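Endonuclease Bse634IR (Geobacillus stearothermophilus, PDB 3V1Z) is a type IIF restriction endonuclease that recognises a degenerate DNA sequence and probably cuts it with the help of metal ions. Local coordinates at residues A[140-145]-A[209-214]; A[233-238]-A[270-275]; A[122-127]-A[217-222]; A[115-120]-A[185-190]. The protein carries 1 engineered substitution. All blocks are in the same frame, centred on the assembly; numbering follows the deposited sequence.

Interaction 1 (A[140-145]-A[209-214]). With nucleotides of chain C.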
# COMPACT_ATOMS: atom_id res chain seq x y z
N LEU A 140 -8.28 13.34 5.52
CA LEU A 140 -8.16 12.02 6.13
C LEU A 140 -8.79 11.00 5.19
O LEU A 140 -9.96 10.63 5.34
CB LEU A 140 -8.85 11.99 7.50
CG LEU A 140 -8.21 12.80 8.64
CD1 LEU A 140 -9.20 12.99 9.77
CD2 LEU A 140 -6.92 12.14 9.15
N ILE A 141 -8.01 10.57 4.21
CA ILE A 141 -8.50 9.67 3.16
C ILE A 141 -7.95 8.25 3.32
O ILE A 141 -6.75 8.05 3.54
CB ILE A 141 -8.18 10.22 1.74
CG1 ILE A 141 -8.99 11.50 1.47
CG2 ILE A 141 -8.42 9.14 0.66
CD1 ILE A 141 -8.96 11.99 0.05
N THR A 142 -8.84 7.28 3.21
CA THR A 142 -8.48 5.87 3.17
C THR A 142 -9.45 5.12 2.26
O THR A 142 -10.49 5.65 1.88
CB THR A 142 -8.47 5.25 4.60
OG1 THR A 142 -7.98 3.90 4.54
CG2 THR A 142 -9.87 5.27 5.24
N SER A 143 -9.11 3.89 1.88
CA SER A 143 -10.06 3.04 1.18
C SER A 143 -11.16 2.63 2.15
O SER A 143 -10.94 2.64 3.37
CB SER A 143 -9.37 1.83 0.56
OG SER A 143 -8.44 1.24 1.44
N ASN A 144 -12.34 2.29 1.63
CA ASN A 144 -13.39 1.74 2.49
C ASN A 144 -12.89 0.47 3.14
O ASN A 144 -12.17 -0.30 2.51
CB ASN A 144 -14.67 1.45 1.69
CG ASN A 144 -15.68 2.58 1.76
OD1 ASN A 144 -15.42 3.65 2.32
ND2 ASN A 144 -16.86 2.34 1.20
N PRO A 145 -13.23 0.25 4.43
CA PRO A 145 -12.87 -1.03 5.03
C PRO A 145 -13.59 -2.15 4.29
O PRO A 145 -14.72 -1.95 3.82
CB PRO A 145 -13.40 -0.91 6.46
CG PRO A 145 -13.57 0.54 6.70
CD PRO A 145 -13.93 1.14 5.38
N LEU A 209 -2.82 -1.82 5.41
CA LEU A 209 -3.67 -2.17 6.55
C LEU A 209 -3.38 -1.26 7.74
O LEU A 209 -4.28 -0.92 8.50
CB LEU A 209 -3.48 -3.64 6.95
CG LEU A 209 -3.84 -4.74 5.94
CD1 LEU A 209 -3.37 -6.10 6.42
CD2 LEU A 209 -5.35 -4.78 5.64
N VAL A 210 -2.12 -0.86 7.89
CA VAL A 210 -1.72 0.09 8.93
C VAL A 210 -2.30 1.48 8.63
O VAL A 210 -2.85 2.11 9.51
CB VAL A 210 -0.18 0.17 9.10
CG1 VAL A 210 0.17 1.16 10.20
CG2 VAL A 210 0.40 -1.20 9.41
N HIS A 211 -2.17 1.95 7.39
CA HIS A 211 -2.76 3.24 7.01
C HIS A 211 -4.26 3.25 7.34
O HIS A 211 -4.75 4.16 8.00
CB HIS A 211 -2.53 3.57 5.53
CG HIS A 211 -3.27 4.79 5.08
ND1 HIS A 211 -2.80 6.07 5.32
CD2 HIS A 211 -4.44 4.94 4.42
CE1 HIS A 211 -3.66 6.94 4.82
NE2 HIS A 211 -4.66 6.28 4.27
N GLU A 212 -4.96 2.22 6.87
CA GLU A 212 -6.39 2.06 7.10
C GLU A 212 -6.78 2.14 8.57
O GLU A 212 -7.67 2.91 8.94
CB GLU A 212 -6.87 0.74 6.52
CG GLU A 212 -8.36 0.52 6.64
CD GLU A 212 -9.13 1.17 5.53
OE1 GLU A 212 -9.22 0.57 4.43
OE2 GLU A 212 -9.66 2.27 5.75
N GLY A 213 -6.10 1.35 9.41
CA GLY A 213 -6.35 1.35 10.84
C GLY A 213 -6.05 2.70 11.45
O GLY A 213 -6.87 3.25 12.21
N ASN A 214 -4.89 3.25 11.11
CA ASN A 214 -4.48 4.56 11.59
C ASN A 214 -5.51 5.66 11.31
O ASN A 214 -5.86 6.42 12.21
CB ASN A 214 -3.11 4.95 11.02
CG ASN A 214 -2.49 6.14 11.72
OD1 ASN A 214 -2.20 6.08 12.91
ND2 ASN A 214 -2.31 7.23 11.00
P DG C 5 -11.61 2.63 -2.30
OP1 DG C 5 -12.66 2.53 -1.25
OP2 DG C 5 -10.46 3.53 -2.12
O5' DG C 5 -11.03 1.18 -2.58
C5' DG C 5 -11.88 0.05 -2.58
C4' DG C 5 -11.05 -1.12 -3.04
O4' DG C 5 -10.63 -0.82 -4.38
C3' DG C 5 -9.78 -1.34 -2.21
O3' DG C 5 -9.81 -2.67 -1.70
C2' DG C 5 -8.65 -1.13 -3.21
C1' DG C 5 -9.35 -1.39 -4.54
N9 DG C 5 -8.67 -0.78 -5.67
C8 DG C 5 -7.98 0.40 -5.69
N7 DG C 5 -7.46 0.68 -6.85
C5 DG C 5 -7.81 -0.40 -7.64
C6 DG C 5 -7.53 -0.66 -9.01
O6 DG C 5 -6.88 0.05 -9.79
N1 DG C 5 -8.08 -1.87 -9.43
C2 DG C 5 -8.82 -2.72 -8.64
N2 DG C 5 -9.28 -3.84 -9.20
N3 DG C 5 -9.09 -2.48 -7.36
C4 DG C 5 -8.56 -1.31 -6.94
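E212 of helix 207-226 turns its carboxylate into the irregular segment 140-145, where T142 meets it first. T142 OG1 donates to E212 OE2 at 2.6 Å and comes down on the carboxylate from above its plane, 74° out of it. Two torsions bring the groups together: T142 OG1 lies anti to its own backbone N (chi1 -174°), and the glutamate chain bends at chi2. The T142 methyl, CG2, also leans on E212 OE2, at 3.1 Å, and the two side chains cross at roughly a right angle. S143 O also lies 2.7 Å from E212 OE2.

One residue back on the helix, H211 makes a second tie. Its NE2 donates to I141 O (2.8 Å), and the bond is in both the carbonyl plane and the imidazole plane. Histidine suits the place because it carries an N-H at its far edge, while its side chain packs against V210 of the second subunit.

The segment's other side faces DNA. N144 N gives an almost straight bond, 174° at the hydrogen, to OP1 of DG5 of chain C, and S143 CB approaches OP2 of the same phosphate at 3.4 Å. Behind this, the side-chain amide of N144 is held by backbone atoms of P105, F110 and F112.

D146, which binds calcium in a structure of this protein though none sits on this chain here, follows directly. The T142 and H211 bonds tie the helix to the same backbone whose N144 amide holds the phosphate, which probably helps fix that amide beside the calcium site.

Interaction 2 (A[233-238]-A[270-275])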
# COMPACT_ATOMS: atom_id res chain seq x y z
N GLU A 233 -14.86 1.78 22.02
CA GLU A 233 -13.68 1.30 21.31
C GLU A 233 -13.99 0.96 19.86
O GLU A 233 -15.10 0.50 19.54
CB GLU A 233 -13.08 0.08 22.02
CG GLU A 233 -11.99 0.38 23.05
CD GLU A 233 -11.43 -0.88 23.71
OE1 GLU A 233 -12.23 -1.80 24.01
OE2 GLU A 233 -10.20 -0.95 23.93
N PHE A 234 -13.02 1.21 19.00
CA PHE A 234 -13.04 0.74 17.62
C PHE A 234 -11.74 -0.00 17.38
O PHE A 234 -10.65 0.55 17.58
CB PHE A 234 -13.19 1.88 16.61
CG PHE A 234 -13.12 1.43 15.18
CD1 PHE A 234 -14.25 0.93 14.53
CD2 PHE A 234 -11.91 1.49 14.48
CE1 PHE A 234 -14.18 0.50 13.20
CE2 PHE A 234 -11.83 1.05 13.15
CZ PHE A 234 -12.97 0.56 12.51
N LYS A 235 -11.85 -1.25 16.94
CA LYS A 235 -10.68 -2.05 16.65
C LYS A 235 -10.56 -2.35 15.17
O LYS A 235 -11.56 -2.50 14.47
CB LYS A 235 -10.68 -3.34 17.49
CG LYS A 235 -10.20 -3.14 18.94
CD LYS A 235 -10.03 -4.48 19.65
CE LYS A 235 -9.38 -4.33 21.02
NZ LYS A 235 -10.23 -3.59 22.00
N TYR A 236 -9.33 -2.44 14.69
CA TYR A 236 -9.10 -2.77 13.30
C TYR A 236 -8.24 -4.02 13.15
O TYR A 236 -7.23 -4.19 13.84
CB TYR A 236 -8.47 -1.60 12.55
CG TYR A 236 -8.48 -1.82 11.06
CD1 TYR A 236 -9.66 -1.71 10.33
CD2 TYR A 236 -7.31 -2.19 10.38
CE1 TYR A 236 -9.69 -1.93 8.98
CE2 TYR A 236 -7.33 -2.41 9.01
CZ TYR A 236 -8.53 -2.28 8.32
OH TYR A 236 -8.58 -2.49 6.97
N TYR A 237 -8.66 -4.89 12.24
CA TYR A 237 -8.05 -6.20 12.10
C TYR A 237 -7.64 -6.48 10.67
O TYR A 237 -8.20 -5.89 9.72
CB TYR A 237 -9.03 -7.27 12.57
CG TYR A 237 -9.41 -7.20 14.04
CD1 TYR A 237 -8.60 -7.78 15.02
CD2 TYR A 237 -10.58 -6.57 14.44
CE1 TYR A 237 -8.94 -7.72 16.36
CE2 TYR A 237 -10.94 -6.51 15.77
CZ TYR A 237 -10.12 -7.08 16.73
OH TYR A 237 -10.50 -7.01 18.05
N GLY A 238 -6.67 -7.37 10.51
CA GLY A 238 -6.29 -7.88 9.20
C GLY A 238 -6.62 -9.35 9.10
O GLY A 238 -6.76 -10.03 10.12
N ALA A 270 -2.28 0.23 15.27
CA ALA A 270 -3.24 0.63 14.23
C ALA A 270 -4.09 -0.58 13.78
O ALA A 270 -5.29 -0.46 13.52
CB ALA A 270 -2.52 1.25 13.04
N VAL A 271 -3.44 -1.74 13.70
CA VAL A 271 -4.10 -3.01 13.42
C VAL A 271 -3.97 -3.91 14.64
O VAL A 271 -2.86 -4.37 14.99
CB VAL A 271 -3.51 -3.74 12.18
CG1 VAL A 271 -4.25 -5.05 11.91
CG2 VAL A 271 -3.56 -2.83 10.95
N ASP A 272 -5.09 -4.15 15.29
CA ASP A 272 -5.12 -4.86 16.57
C ASP A 272 -4.68 -6.31 16.50
O ASP A 272 -4.03 -6.80 17.42
CB ASP A 272 -6.48 -4.73 17.22
CG ASP A 272 -6.79 -3.31 17.59
OD1 ASP A 272 -6.32 -2.88 18.66
OD2 ASP A 272 -7.46 -2.61 16.79
N ASP A 273 -5.01 -6.98 15.39
CA ASP A 273 -4.57 -8.37 15.18
C ASP A 273 -4.63 -8.73 13.70
O ASP A 273 -5.40 -8.13 12.94
CB ASP A 273 -5.43 -9.33 16.02
CG ASP A 273 -4.68 -10.59 16.45
OD1 ASP A 273 -3.57 -10.87 15.96
OD2 ASP A 273 -5.23 -11.31 17.31
N ILE A 274 -3.82 -9.71 13.32
CA ILE A 274 -3.79 -10.25 11.95
C ILE A 274 -4.16 -11.74 11.99
O ILE A 274 -3.56 -12.51 12.73
CB ILE A 274 -2.42 -10.00 11.24
CG1 ILE A 274 -2.30 -10.77 9.91
CG2 ILE A 274 -1.23 -10.38 12.14
CD1 ILE A 274 -3.20 -10.27 8.75
N PHE A 275 -5.17 -12.13 11.21
CA PHE A 275 -5.65 -13.51 11.18
C PHE A 275 -5.23 -14.26 9.92
O PHE A 275 -5.37 -13.75 8.82
CB PHE A 275 -7.17 -13.56 11.32
CG PHE A 275 -7.68 -13.00 12.61
CD1 PHE A 275 -7.82 -13.81 13.73
CD2 PHE A 275 -8.00 -11.65 12.71
CE1 PHE A 275 -8.28 -13.29 14.93
CE2 PHE A 275 -8.47 -11.12 13.90
CZ PHE A 275 -8.60 -11.93 15.01
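Parallel strands at the edge of the five-stranded mixed sheet meet here, Y236 to G238 of strand 235-240 lying against V271 to F275. Where the second segment enters the pairing, D272 grips Y236 twice. Y236 N donates to D272 OD2 (2.8 Å) through the anti lone pair of that oxygen, and D272 N donates to Y236 O at 2.6 Å, nearly along the C=O axis. CG of D272 sits anti to its carbonyl carbon (chi1 -65°), which swings the carboxylate back to the Y236 amide, where it takes the part of a backbone carbonyl. The same OD2 forms a salt bridge with K217. Replacing D272 by alanine removes the carboxylate, and the Y236 amide would probably be left without its acceptor and K217 without this counter-charge.

Farther on, backbone bonds take over: G238 N to D273 O at 2.8 Å, and F275 N to G238 O at 2.9 Å. These strands, with helix 246-251 between them in the chain, make up a beta-alpha-beta unit. Glycine suits position 238, since a CB there would stand only 3.1 Å from I274 CD1.

Side chains spread to both faces of the sheet. The Y236 ring presents its edge to V271 CG2 (3.8 Å) and packs on L216 of helix 207-226. On the face carrying Y237, CD1 of that ring touches F275 CE2 at 3.5 Å, the ring planes inclined at 48°, and D273 CB lies at the tyrosine's edge. Helix 280-291 covers these aromatic rings, with I290 against Y237 and M286 against F275.

Interaction 3 (A[122-127]-A[217-222])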
# COMPACT_ATOMS: atom_id res chain seq x y z
N GLU A 122 -22.19 15.17 10.94
CA GLU A 122 -21.86 16.57 11.17
C GLU A 122 -20.59 16.77 12.00
O GLU A 122 -19.85 17.73 11.77
CB GLU A 122 -23.04 17.33 11.78
CG GLU A 122 -23.90 18.05 10.75
CD GLU A 122 -23.10 19.07 9.92
OE1 GLU A 122 -22.30 19.83 10.50
OE2 GLU A 122 -23.29 19.10 8.69
N LYS A 123 -20.35 15.87 12.96
CA LYS A 123 -19.12 15.88 13.75
C LYS A 123 -17.89 15.68 12.86
O LYS A 123 -16.86 16.33 13.04
CB LYS A 123 -19.14 14.79 14.83
CG LYS A 123 -20.21 14.94 15.91
CD LYS A 123 -20.04 16.21 16.76
CE LYS A 123 -21.11 16.26 17.85
NZ LYS A 123 -21.15 17.59 18.52
N LEU A 124 -18.03 14.76 11.90
CA LEU A 124 -16.97 14.43 10.94
C LEU A 124 -16.83 15.50 9.87
O LEU A 124 -15.73 15.70 9.35
CB LEU A 124 -17.24 13.06 10.30
CG LEU A 124 -17.08 11.82 11.19
CD1 LEU A 124 -17.65 10.59 10.50
CD2 LEU A 124 -15.63 11.58 11.60
N HIS A 125 -17.93 16.17 9.54
CA HIS A 125 -17.91 17.28 8.59
C HIS A 125 -17.21 18.50 9.18
O HIS A 125 -16.51 19.21 8.47
CB HIS A 125 -19.33 17.63 8.13
CG HIS A 125 -19.40 18.79 7.18
ND1 HIS A 125 -19.06 18.68 5.85
CD2 HIS A 125 -19.77 20.08 7.37
CE1 HIS A 125 -19.22 19.85 5.26
NE2 HIS A 125 -19.66 20.72 6.15
N GLN A 126 -17.40 18.73 10.49
CA GLN A 126 -16.69 19.77 11.24
C GLN A 126 -15.18 19.54 11.23
O GLN A 126 -14.40 20.48 11.07
CB GLN A 126 -17.17 19.83 12.69
CG GLN A 126 -18.44 20.63 12.92
CD GLN A 126 -18.99 20.48 14.34
OE1 GLN A 126 -18.32 19.94 15.22
NE2 GLN A 126 -20.21 20.95 14.55
N LEU A 127 -14.78 18.29 11.43
CA LEU A 127 -13.37 17.92 11.40
C LEU A 127 -12.78 18.10 9.99
O LEU A 127 -11.73 18.72 9.84
CB LEU A 127 -13.16 16.49 11.91
CG LEU A 127 -11.76 15.87 11.73
CD1 LEU A 127 -10.70 16.60 12.54
CD2 LEU A 127 -11.80 14.39 12.08
N LYS A 217 -9.05 4.93 13.19
CA LYS A 217 -8.91 5.16 14.62
C LYS A 217 -8.73 6.64 14.94
O LYS A 217 -9.02 7.06 16.06
CB LYS A 217 -7.76 4.33 15.20
CG LYS A 217 -8.04 2.84 15.20
CD LYS A 217 -6.94 2.05 15.87
CE LYS A 217 -7.38 0.60 16.05
NZ LYS A 217 -6.45 -0.14 16.92
N SER A 218 -8.23 7.39 13.97
CA SER A 218 -8.07 8.84 14.07
C SER A 218 -9.42 9.56 13.90
O SER A 218 -9.71 10.52 14.62
CB SER A 218 -7.03 9.34 13.05
OG SER A 218 -7.11 10.75 12.83
N LEU A 219 -10.23 9.08 12.96
CA LEU A 219 -11.61 9.57 12.83
C LEU A 219 -12.45 9.19 14.07
O LEU A 219 -13.28 9.98 14.51
CB LEU A 219 -12.28 9.03 11.56
CG LEU A 219 -11.81 9.54 10.19
CD1 LEU A 219 -12.23 8.58 9.08
CD2 LEU A 219 -12.34 10.94 9.90
N PHE A 220 -12.21 8.00 14.61
CA PHE A 220 -12.96 7.52 15.78
C PHE A 220 -12.56 8.23 17.07
O PHE A 220 -13.42 8.49 17.92
CB PHE A 220 -12.80 6.00 15.94
CG PHE A 220 -13.77 5.39 16.91
CD1 PHE A 220 -15.08 5.13 16.52
CD2 PHE A 220 -13.38 5.08 18.21
CE1 PHE A 220 -15.99 4.56 17.41
CE2 PHE A 220 -14.28 4.52 19.10
CZ PHE A 220 -15.59 4.25 18.70
N ALA A 221 -11.26 8.51 17.23
CA ALA A 221 -10.76 9.25 18.38
C ALA A 221 -11.36 10.66 18.43
O ALA A 221 -11.65 11.18 19.52
CB ALA A 221 -9.24 9.30 18.38
N HIS A 222 -11.58 11.26 17.26
CA HIS A 222 -12.30 12.53 17.20
C HIS A 222 -13.72 12.39 17.74
O HIS A 222 -14.19 13.25 18.49
CB HIS A 222 -12.33 13.10 15.78
CG HIS A 222 -12.87 14.50 15.70
ND1 HIS A 222 -14.20 14.77 15.45
CD2 HIS A 222 -12.26 15.69 15.87
CE1 HIS A 222 -14.38 16.08 15.45
NE2 HIS A 222 -13.22 16.67 15.70
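L127 lies along the imidazole of H222, and its path from CB to tip describes most of this helix-helix contact. With CG anti to the backbone N (chi1 170°), the leucine runs outward from helix 118-131 while H222 runs the opposite way from helix 207-226, so the two side chains slide past each other. L127 CB sits over one face of the ring, 3.9 Å from its centroid and 15° off the normal, a CH-pi contact. CG continues across the face toward H222 CD2. The branches then divide: CD1 stays by the ring, 3.8 Å from H222 CD2, whereas CD2 packs beside H222 CG at 3.8 Å and reaches L219 CD2 at 4.1 Å.

L219 CD2 also meets L124 CD2 (3.8 Å), the two leucines crossing at about a right angle. At the other end of the imidazole, H222 CE1 comes 3.5 Å from K123 O. A flat ring suits position 222 because it can slip beneath a leucine and still reach the neighbouring helix backbone, while branched leucines fill the space on the buried side.

The segment axes cross at 110° and approach to 10.6 Å, a separation bridged mainly by side chains, with the backbone taking part at K123 O. L140, from the loop leading to strand 147-151, packs against both L127 and L219, and K123 lies against L223 and A226 farther along helix 207-226.

Interaction 4 (A[115-120]-A[185-190])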
# COMPACT_ATOMS: atom_id res chain seq x y z
N ILE A 115 -22.93 5.55 6.62
CA ILE A 115 -23.63 4.65 7.55
C ILE A 115 -24.14 5.40 8.78
O ILE A 115 -25.17 5.05 9.35
CB ILE A 115 -22.75 3.43 7.99
CG1 ILE A 115 -21.58 3.87 8.89
CG2 ILE A 115 -22.27 2.64 6.76
CD1 ILE A 115 -20.89 2.74 9.67
N PHE A 116 -23.41 6.45 9.16
CA PHE A 116 -23.65 7.16 10.42
C PHE A 116 -24.89 8.05 10.38
O PHE A 116 -25.27 8.55 9.33
CB PHE A 116 -22.42 7.99 10.79
CG PHE A 116 -21.23 7.16 11.20
CD1 PHE A 116 -21.32 6.26 12.26
CD2 PHE A 116 -20.01 7.29 10.54
CE1 PHE A 116 -20.22 5.50 12.65
CE2 PHE A 116 -18.91 6.53 10.92
CZ PHE A 116 -19.01 5.63 11.98
N ASP A 117 -25.50 8.25 11.55
CA ASP A 117 -26.64 9.17 11.67
C ASP A 117 -26.21 10.63 11.48
O ASP A 117 -25.02 10.95 11.55
CB ASP A 117 -27.40 8.96 13.00
CG ASP A 117 -26.52 9.11 14.24
OD1 ASP A 117 -25.38 9.61 14.15
OD2 ASP A 117 -26.98 8.71 15.33
N ASN A 118 -27.19 11.50 11.24
CA ASN A 118 -26.95 12.91 10.95
C ASN A 118 -25.99 13.60 11.92
O ASN A 118 -25.11 14.34 11.49
CB ASN A 118 -28.27 13.68 10.89
CG ASN A 118 -29.17 13.22 9.74
OD1 ASN A 118 -28.72 12.57 8.80
ND2 ASN A 118 -30.45 13.57 9.83
N GLU A 119 -26.16 13.35 13.21
CA GLU A 119 -25.35 14.01 14.24
C GLU A 119 -23.87 13.69 14.11
O GLU A 119 -23.03 14.58 14.23
CB GLU A 119 -25.84 13.66 15.64
CG GLU A 119 -25.15 14.46 16.74
CD GLU A 119 -25.68 14.16 18.12
OE1 GLU A 119 -26.35 13.12 18.31
OE2 GLU A 119 -25.41 14.98 19.03
N THR A 120 -23.56 12.42 13.89
CA THR A 120 -22.18 11.95 13.78
C THR A 120 -21.53 12.38 12.47
O THR A 120 -20.33 12.65 12.43
CB THR A 120 -22.08 10.42 13.92
OG1 THR A 120 -23.02 9.80 13.04
CG2 THR A 120 -22.38 10.00 15.33
N LYS A 185 -28.05 5.45 9.74
CA LYS A 185 -28.74 4.84 10.87
C LYS A 185 -27.84 4.48 12.04
O LYS A 185 -28.32 4.27 13.16
CB LYS A 185 -29.51 3.60 10.42
CG LYS A 185 -30.77 3.88 9.63
CD LYS A 185 -31.35 2.59 9.09
CE LYS A 185 -32.64 2.82 8.35
NZ LYS A 185 -33.00 1.62 7.53
N CYS A 186 -26.53 4.38 11.79
CA CYS A 186 -25.62 3.94 12.85
C CYS A 186 -25.24 5.09 13.76
O CYS A 186 -24.72 6.11 13.32
CB CYS A 186 -24.35 3.31 12.27
SG CYS A 186 -24.66 1.90 11.23
N LYS A 187 -25.51 4.90 15.05
CA LYS A 187 -24.92 5.76 16.06
C LYS A 187 -23.41 5.54 15.98
O LYS A 187 -22.97 4.50 15.49
CB LYS A 187 -25.47 5.43 17.44
CG LYS A 187 -26.99 5.55 17.52
CD LYS A 187 -27.51 5.44 18.94
CE LYS A 187 -29.01 5.72 19.02
NZ LYS A 187 -29.37 7.15 18.73
N TRP A 188 -22.64 6.52 16.44
CA TRP A 188 -21.19 6.53 16.24
C TRP A 188 -20.47 5.34 16.89
O TRP A 188 -19.49 4.84 16.35
CB TRP A 188 -20.60 7.85 16.73
CG TRP A 188 -20.58 7.99 18.23
CD1 TRP A 188 -21.63 8.37 19.03
CD2 TRP A 188 -19.48 7.73 19.10
NE1 TRP A 188 -21.23 8.37 20.34
CE2 TRP A 188 -19.92 7.99 20.42
CE3 TRP A 188 -18.16 7.31 18.90
CZ2 TRP A 188 -19.09 7.83 21.53
CZ3 TRP A 188 -17.33 7.16 20.01
CH2 TRP A 188 -17.80 7.43 21.31
N ASP A 189 -20.97 4.91 18.05
CA ASP A 189 -20.29 3.87 18.83
C ASP A 189 -20.84 2.48 18.53
O ASP A 189 -20.36 1.49 19.09
CB ASP A 189 -20.33 4.19 20.34
CG ASP A 189 -21.74 4.48 20.85
OD1 ASP A 189 -22.67 4.67 20.03
OD2 ASP A 189 -21.92 4.52 22.08
N SER A 190 -21.84 2.43 17.65
CA SER A 190 -22.33 1.19 17.07
C SER A 190 -21.26 0.51 16.21
O SER A 190 -21.24 -0.72 16.11
CB SER A 190 -23.58 1.44 16.21
OG SER A 190 -24.68 1.81 17.02
O HOH W 1 -24.72 8.90 17.18
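I115 O is gripped by two amides of the other segment, K185 N and C186 N, both at 2.9 Å and reaching it from opposite faces of its carbonyl plane. The next exchange runs the other way: D117 N donates to C186 O (2.9 Å) from above the carbonyl plane. F116, between them, turns its ring edge to C186 O, with CD1 at 3.6 Å.

D117 then serves as N-cap of helix 118-131, a place that suits a short carboxylate. Its CG lies between the backbone N and the carbonyl carbon (chi1 56°), which brings OD1 back to accept a weak bond from T120 N (3.4 Å); OD1 also lies 2.6 Å from T120 OG1. The other oxygen, OD2, accepts from a water at 2.9 Å, and that water in turn accepts a hydrogen bond from W188 N at 3.2 Å. A leucine in place of D117 would probably cost the T120 amide its side-chain cap and the water one of its acceptors.

The side-chain amide of Q152 bonds K187 N and K185 O. The contact joins the start of helix 118-131 to the loop before strand 191-198; C186 packs on I150 of strand 147-151, and W188 stacks on Y227 and touches L223 of helix 207-226.

In the fold
Helix 207-226 supplies one side of interactions 1 and 3, and interaction 2 packs against it. Interaction 1 touches DNA directly; interactions 2, 3 and 4 come within about 7, 12 and 13 Å of it at their nearest atoms. P145 of interaction 1 and Y236 of interaction 2 each have side chains about 6 Å from that of D146, a calcium ligand in a structure of this protein but without metal on this chain. Interactions 1 and 2 touch where E212 CG lies 3.0 Å from Y236 OH. K217 NZ to D272 OD2, 2.7 Å, ties the helix of interaction 3 to interaction 2. Interactions 3 and 4 share helix 118-131 and meet where F220 CZ lies 3.6 Å from W188 CZ3.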